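PDB 1OYZ: protein YibA from Escherichia coli, which is of unknown function but may have oxidoreductase activity, and is built as an all-helical solenoid with HEAT repeats. Local coordinates for residues Y188-S191 and D192-D195; E211-I214 and G215-R219; T148-A151 and I152-I155. One frame throughout, in Å; residues are numbered along the deposited sequence.

Overall arrangement
Followed from the N terminus, the chain reaches contact 3 first, at the C-terminal end of helix 142-153, its centre about 7 Å from the centre of the chain; its side chains pack on helices 105-121, 126-136 and 173-186. Contact 1 comes next, where the loop after helix 173-186 turns into helix 191-200, and contact 2 follows on the last two turns of helix 206-218. Each is local and closes no long loop; the three lie in series, neither nested nor crossing. Contacts 1 and 2 touch through Arg219, which packs against Tyr188, Asp189, Ile193 and Arg194, tying together two successive helices. Contact 3 touches neither; its nearest atoms come within about 4 Å of contact 1.

Contact 1: Y188-S191 and D192-D195; sequences YDNS and DIRD
The carboxylate of Asp189 meets the edge of the Arg194 guanidinium, the two planes only 13° apart. The grip is side-on: NE of Arg194 gives to Asp189 OD1 at 2.9 Å, and NH2 of Arg194 gives to Asp189 OD2 at 2.6 Å, each oxygen using its syn lone pair. This salt bridge joins the loop to the first turn of helix 191-200, where Asn190 is the N-cap. With CG of Asn190 set between its backbone N and carbonyl carbon (chi1 61°), OD1 of Asn190 turns back to accept from Ile193 N at 2.8 Å, the donor tilted 29° from the carbonyl plane. CG2 of Ile193 packs beside that amide, 3.3 Å from Asn190 OD1. Arg194 runs extended from CG to NE, which carries its charge back over the turn to the loop. A lysine in place of Arg194 would probably lose the paired, nearly coplanar grip and leave one Asp189 oxygen without its mate. Arg219 packs on both partners. Farther along the turn, Asp195 has its stronger partner in Arg223, a salt bridge through OD1, while its OD2 takes a weak bond from Ser191 OG at 3.3 Å.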
loop_
_atom_site.group_PDB
_atom_site.type_symbol
_atom_site.label_atom_id
_atom_site.label_comp_id
_atom_site.label_asym_id
_atom_site.label_seq_id
_atom_site.Cartn_x
_atom_site.Cartn_y
_atom_site.Cartn_z
ATOM N N TYR A 188 8.570 11.697 -6.381
ATOM C CA TYR A 188 8.515 11.815 -7.821
ATOM C C TYR A 188 7.847 13.152 -8.150
ATOM O O TYR A 188 6.897 13.561 -7.484
ATOM C CB TYR A 188 7.702 10.660 -8.397
ATOM C CG TYR A 188 8.374 9.318 -8.252
ATOM C CD1 TYR A 188 7.635 8.135 -8.340
ATOM C CD2 TYR A 188 9.760 9.224 -8.049
ATOM C CE1 TYR A 188 8.254 6.890 -8.226
ATOM C CE2 TYR A 188 10.387 7.989 -7.932
ATOM C CZ TYR A 188 9.631 6.821 -8.022
ATOM O OH TYR A 188 10.253 5.588 -7.887
ATOM N N ASP A 189 8.334 13.837 -9.172
ATOM C CA ASP A 189 7.742 15.120 -9.506
ATOM C C ASP A 189 7.873 15.495 -10.976
ATOM O O ASP A 189 8.899 15.267 -11.612
ATOM C CB ASP A 189 8.354 16.200 -8.597
ATOM C CG ASP A 189 7.651 17.548 -8.705
ATOM O OD1 ASP A 189 6.470 17.605 -9.136
ATOM O OD2 ASP A 189 8.291 18.557 -8.329
ATOM N N ASN A 190 6.787 16.036 -11.507
ATOM C CA ASN A 190 6.717 16.498 -12.881
ATOM C C ASN A 190 5.397 17.238 -13.052
ATOM O O ASN A 190 4.501 17.171 -12.195
ATOM C CB ASN A 190 6.841 15.349 -13.899
ATOM C CG ASN A 190 5.741 14.316 -13.776
ATOM O OD1 ASN A 190 4.553 14.627 -13.799
ATOM N ND2 ASN A 190 6.144 13.062 -13.666
ATOM N N SER A 191 5.277 17.953 -14.154
ATOM C CA SER A 191 4.084 18.738 -14.390
ATOM C C SER A 191 2.805 17.908 -14.263
ATOM O O SER A 191 1.824 18.357 -13.684
ATOM C CB SER A 191 4.184 19.392 -15.767
ATOM O OG SER A 191 2.945 19.964 -16.115
ATOM N N ASP A 192 2.828 16.687 -14.792
ATOM C CA ASP A 192 1.665 15.826 -14.739
ATOM C C ASP A 192 1.200 15.457 -13.334
ATOM O O ASP A 192 0.003 15.439 -13.048
ATOM C CB ASP A 192 1.920 14.547 -15.537
ATOM C CG ASP A 192 2.141 14.812 -17.023
ATOM O OD1 ASP A 192 3.172 15.427 -17.404
ATOM O OD2 ASP A 192 1.270 14.394 -17.802
ATOM N N ILE A 193 2.146 15.144 -12.460
ATOM C CA ILE A 193 1.801 14.762 -11.103
ATOM C C ILE A 193 1.296 15.995 -10.366
ATOM O O ILE A 193 0.304 15.936 -9.646
ATOM C CB ILE A 193 3.012 14.117 -10.374
ATOM C CG1 ILE A 193 4.158 15.105 -10.239
ATOM C CG2 ILE A 193 3.505 12.907 -11.151
ATOM C CD1 ILE A 193 4.061 15.977 -8.976
ATOM N N ARG A 194 1.950 17.126 -10.554
ATOM C CA ARG A 194 1.453 18.306 -9.886
ATOM C C ARG A 194 0.027 18.597 -10.321
ATOM O O ARG A 194 -0.864 18.790 -9.483
ATOM C CB ARG A 194 2.360 19.484 -10.157
ATOM C CG ARG A 194 3.547 19.437 -9.280
ATOM C CD ARG A 194 4.396 20.624 -9.479
ATOM N NE ARG A 194 5.702 20.408 -8.890
ATOM C CZ ARG A 194 6.567 21.378 -8.639
ATOM N NH1 ARG A 194 6.245 22.636 -8.926
ATOM N NH2 ARG A 194 7.743 21.088 -8.103
ATOM N N ASP A 195 -0.217 18.591 -11.631
ATOM C CA ASP A 195 -1.567 18.868 -12.096
ATOM C C ASP A 195 -2.548 17.833 -11.552
ATOM O O ASP A 195 -3.683 18.178 -11.209
ATOM C CB ASP A 195 -1.624 18.941 -13.642
ATOM C CG ASP A 195 -0.717 20.049 -14.216
ATOM O OD1 ASP A 195 -0.508 21.063 -13.519
ATOM O OD2 ASP A 195 -0.218 19.913 -15.364
#

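Contact 2: E211-I214 and G215-R219; sequences EAII and GLSYR
Ile214 and Tyr218, one turn apart near the C-terminal end of helix 206-218 in this helical-repeat solenoid, lie across each other at a slant. The tip of the isoleucine does the touching: its CD1 comes 3.7 Å from CD1 of the Tyr218 ring. Next to that apolar meeting, the carbonyl oxygen of Ile214 sits at the ring's edge near its plane, and the same oxygen takes the backbone N-H of Tyr218. The tyrosine ring is brought alongside by CG lying opposite the carbonyl carbon (chi1 -84°). The Tyr218 side chain also touches Glu243 and Glu247 of helix 239-248.

Round the helix from this pair, Leu216 lays CB and CG against the carbonyl oxygen of Ala212, with CG 3.4 Å from that O, while its side chain also packs on Phe197 of helix 191-200. Ile213 and Ser217 turn to Ala244, so Leu216 faces helix 191-200 while Ile213 and Ser217 face helix 239-248. Gly215 offers no side chain; its N bonds Glu211 O at 2.7 Å.

Ser217 brings a buried hydroxyl. It folds back along the helix, OG beside its own backbone N, and is satisfied within the turn. Ile213 O is therefore gripped twice, by Ser217 N at 2.9 Å and by Ser217 OG at 2.7 Å, the two donors arriving from opposite faces of the carbonyl plane.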
loop_
_atom_site.group_PDB
_atom_site.type_symbol
_atom_site.label_atom_id
_atom_site.label_comp_id
_atom_site.label_asym_id
_atom_site.label_seq_id
_atom_site.Cartn_x
_atom_site.Cartn_y
_atom_site.Cartn_z
ATOM N N GLU A 211 -3.241 13.691 0.971
ATOM C CA GLU A 211 -1.986 13.377 0.280
ATOM C C GLU A 211 -1.655 14.425 -0.813
ATOM O O GLU A 211 -0.479 14.745 -1.053
ATOM C CB GLU A 211 -2.037 11.967 -0.349
ATOM C CG GLU A 211 -1.984 10.760 0.678
ATOM C CD GLU A 211 -0.639 10.579 1.368
ATOM O OE1 GLU A 211 0.373 10.873 0.685
ATOM O OE2 GLU A 211 -0.565 10.103 2.566
ATOM N N ALA A 212 -2.687 14.939 -1.488
ATOM C CA ALA A 212 -2.488 15.956 -2.535
ATOM C C ALA A 212 -1.938 17.227 -1.878
ATOM O O ALA A 212 -0.986 17.847 -2.366
ATOM C CB ALA A 212 -3.821 16.250 -3.248
ATOM N N ILE A 213 -2.535 17.600 -0.757
ATOM C CA ILE A 213 -2.079 18.768 -0.021
ATOM C C ILE A 213 -0.635 18.626 0.434
ATOM O O ILE A 213 0.179 19.550 0.259
ATOM C CB ILE A 213 -2.971 19.029 1.208
ATOM C CG1 ILE A 213 -4.355 19.484 0.724
ATOM C CG2 ILE A 213 -2.322 20.082 2.113
ATOM C CD1 ILE A 213 -5.418 19.469 1.751
ATOM N N ILE A 214 -0.277 17.478 1.010
ATOM C CA ILE A 214 1.116 17.352 1.455
ATOM C C ILE A 214 2.014 17.262 0.222
ATOM O O ILE A 214 3.110 17.819 0.188
ATOM C CB ILE A 214 1.349 16.126 2.421
ATOM C CG1 ILE A 214 1.884 14.950 1.666
ATOM C CG2 ILE A 214 0.064 15.710 3.130
ATOM C CD1 ILE A 214 3.366 14.841 1.834
ATOM N N GLY A 215 1.542 16.572 -0.808
ATOM C CA GLY A 215 2.343 16.462 -2.013
ATOM C C GLY A 215 2.604 17.823 -2.660
ATOM O O GLY A 215 3.746 18.146 -3.030
ATOM N N LEU A 216 1.561 18.632 -2.793
ATOM C CA LEU A 216 1.749 19.937 -3.420
ATOM C C LEU A 216 2.596 20.828 -2.534
ATOM O O LEU A 216 3.455 21.542 -3.025
ATOM C CB LEU A 216 0.399 20.597 -3.738
ATOM C CG LEU A 216 -0.273 19.902 -4.927
ATOM C CD1 LEU A 216 -1.726 20.305 -5.081
ATOM C CD2 LEU A 216 0.505 20.239 -6.183
ATOM N N SER A 217 2.386 20.782 -1.223
ATOM C CA SER A 217 3.189 21.644 -0.370
ATOM C C SER A 217 4.688 21.280 -0.391
ATOM O O SER A 217 5.535 22.159 -0.471
ATOM C CB SER A 217 2.645 21.630 1.059
ATOM O OG SER A 217 1.257 21.836 1.066
ATOM N N TYR A 218 5.033 20.000 -0.320
ATOM C CA TYR A 218 6.448 19.662 -0.365
ATOM C C TYR A 218 7.060 20.185 -1.670
ATOM O O TYR A 218 8.208 20.633 -1.699
ATOM C CB TYR A 218 6.657 18.144 -0.209
ATOM C CG TYR A 218 6.660 17.720 1.248
ATOM C CD1 TYR A 218 5.509 17.854 2.047
ATOM C CD2 TYR A 218 7.829 17.239 1.853
ATOM C CE1 TYR A 218 5.526 17.525 3.415
ATOM C CE2 TYR A 218 7.859 16.910 3.219
ATOM C CZ TYR A 218 6.709 17.057 3.994
ATOM O OH TYR A 218 6.754 16.760 5.345
ATOM N N ARG A 219 6.271 20.145 -2.737
ATOM C CA ARG A 219 6.694 20.630 -4.046
ATOM C C ARG A 219 6.653 22.169 -4.131
ATOM O O ARG A 219 6.953 22.724 -5.188
ATOM C CB ARG A 219 5.781 20.060 -5.143
ATOM C CG ARG A 219 5.498 18.555 -5.058
ATOM C CD ARG A 219 6.652 17.740 -5.588
ATOM N NE ARG A 219 6.646 16.346 -5.124
ATOM C CZ ARG A 219 5.682 15.456 -5.352
ATOM N NH1 ARG A 219 4.607 15.798 -6.047
ATOM N NH2 ARG A 219 5.809 14.212 -4.889
#

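Contact 3: T148-A151 and I152-I155; sequences TAFA and ISVI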
loop_
_atom_site.group_PDB
_atom_site.type_symbol
_atom_site.label_atom_id
_atom_site.label_comp_id
_atom_site.label_asym_id
_atom_site.label_seq_id
_atom_site.Cartn_x
_atom_site.Cartn_y
_atom_site.Cartn_z
ATOM N N THR A 148 -1.614 -3.854 -7.432
ATOM C CA THR A 148 -0.567 -3.387 -8.339
ATOM C C THR A 148 0.068 -2.154 -7.718
ATOM O O THR A 148 1.294 -1.954 -7.795
ATOM C CB THR A 148 -1.131 -3.015 -9.752
ATOM O OG1 THR A 148 -1.810 -4.149 -10.313
ATOM C CG2 THR A 148 -0.006 -2.611 -10.701
ATOM N N ALA A 149 -0.750 -1.317 -7.089
ATOM C CA ALA A 149 -0.178 -0.114 -6.469
ATOM C C ALA A 149 0.868 -0.531 -5.427
ATOM O O ALA A 149 1.983 -0.002 -5.386
ATOM C CB ALA A 149 -1.293 0.730 -5.817
ATOM N N PHE A 150 0.502 -1.491 -4.589
ATOM C CA PHE A 150 1.418 -1.995 -3.572
ATOM C C PHE A 150 2.708 -2.487 -4.197
ATOM O O PHE A 150 3.811 -2.159 -3.759
ATOM C CB PHE A 150 0.770 -3.152 -2.821
ATOM C CG PHE A 150 1.704 -3.854 -1.894
ATOM C CD1 PHE A 150 2.354 -3.150 -0.879
ATOM C CD2 PHE A 150 1.958 -5.205 -2.045
ATOM C CE1 PHE A 150 3.247 -3.785 -0.034
ATOM C CE2 PHE A 150 2.847 -5.846 -1.208
ATOM C CZ PHE A 150 3.496 -5.134 -0.199
ATOM N N ALA A 151 2.552 -3.303 -5.231
ATOM C CA ALA A 151 3.690 -3.863 -5.930
ATOM C C ALA A 151 4.673 -2.795 -6.371
ATOM O O ALA A 151 5.859 -2.854 -6.049
ATOM C CB ALA A 151 3.222 -4.642 -7.144
ATOM N N ILE A 152 4.170 -1.824 -7.125
ATOM C CA ILE A 152 5.014 -0.758 -7.644
ATOM C C ILE A 152 5.804 -0.080 -6.527
ATOM O O ILE A 152 7.002 0.131 -6.651
ATOM C CB ILE A 152 4.157 0.279 -8.434
ATOM C CG1 ILE A 152 3.590 -0.375 -9.717
ATOM C CG2 ILE A 152 5.000 1.482 -8.802
ATOM C CD1 ILE A 152 2.589 0.487 -10.510
ATOM N N SER A 153 5.135 0.222 -5.427
ATOM C CA SER A 153 5.792 0.876 -4.315
ATOM C C SER A 153 6.998 0.076 -3.835
ATOM O O SER A 153 7.951 0.631 -3.293
ATOM C CB SER A 153 4.808 1.089 -3.169
ATOM O OG SER A 153 4.467 -0.125 -2.562
ATOM N N VAL A 154 6.981 -1.230 -4.066
ATOM C CA VAL A 154 8.094 -2.063 -3.631
ATOM C C VAL A 154 9.330 -1.877 -4.523
ATOM O O VAL A 154 10.392 -2.446 -4.271
ATOM C CB VAL A 154 7.660 -3.551 -3.581
ATOM C CG1 VAL A 154 8.843 -4.443 -3.225
ATOM C CG2 VAL A 154 6.539 -3.725 -2.556
ATOM N N ILE A 155 9.207 -1.041 -5.545
ATOM C CA ILE A 155 10.323 -0.800 -6.448
ATOM C C ILE A 155 10.262 0.624 -7.010
ATOM O O ILE A 155 11.130 1.451 -6.752
ATOM C CB ILE A 155 10.279 -1.802 -7.610
ATOM C CG1 ILE A 155 11.554 -1.696 -8.447
ATOM C CG2 ILE A 155 9.029 -1.555 -8.451
ATOM C CD1 ILE A 155 12.810 -2.242 -7.756
#
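Helix 142-153 ends here: Ile152 N still bonds Thr148 O and Ser153 N bonds Ala149 O, four residues back, but Val154 N shifts to Ala151 O, three back, at 2.8 Å and from above the carbonyl plane (54° out of it), with a weak bond from Val154 N to Phe150 O besides.

On one side of this last turn, CG2 of Val154 lies over a face of the Phe150 ring, a CH-pi contact 4.3 Å from the centroid and displaced toward the rim. The ring reaches that place because CG of Phe150 stands opposite its backbone N (chi1 172°), and the Phe150 side chain also packs on Glu113 and Ala116 of helix 105-121. On another side, Thr148 CG2 and Ile152 CD1 meet at 4.0 Å. Both residues rest on Ser133 of helix 126-136, and the Thr148 hydroxyl is engaged elsewhere, bonding Val144 O and Thr136 OG1. Ser153 touches Trp178 and Ala182 of helix 173-186, so the turn is held between its neighbours in the HEAT-repeat stack.

Ser153 OG bonds to Phe150 O, modelled very short at 2.4 Å, so its exact length is doubtful. As the helical bonding gives out, the Phe150 carbonyl has a weak backbone donor in Val154 N; if the hydroxyl bond is real at a more usual length, Ser153 would give that carbonyl a side-chain donor as well.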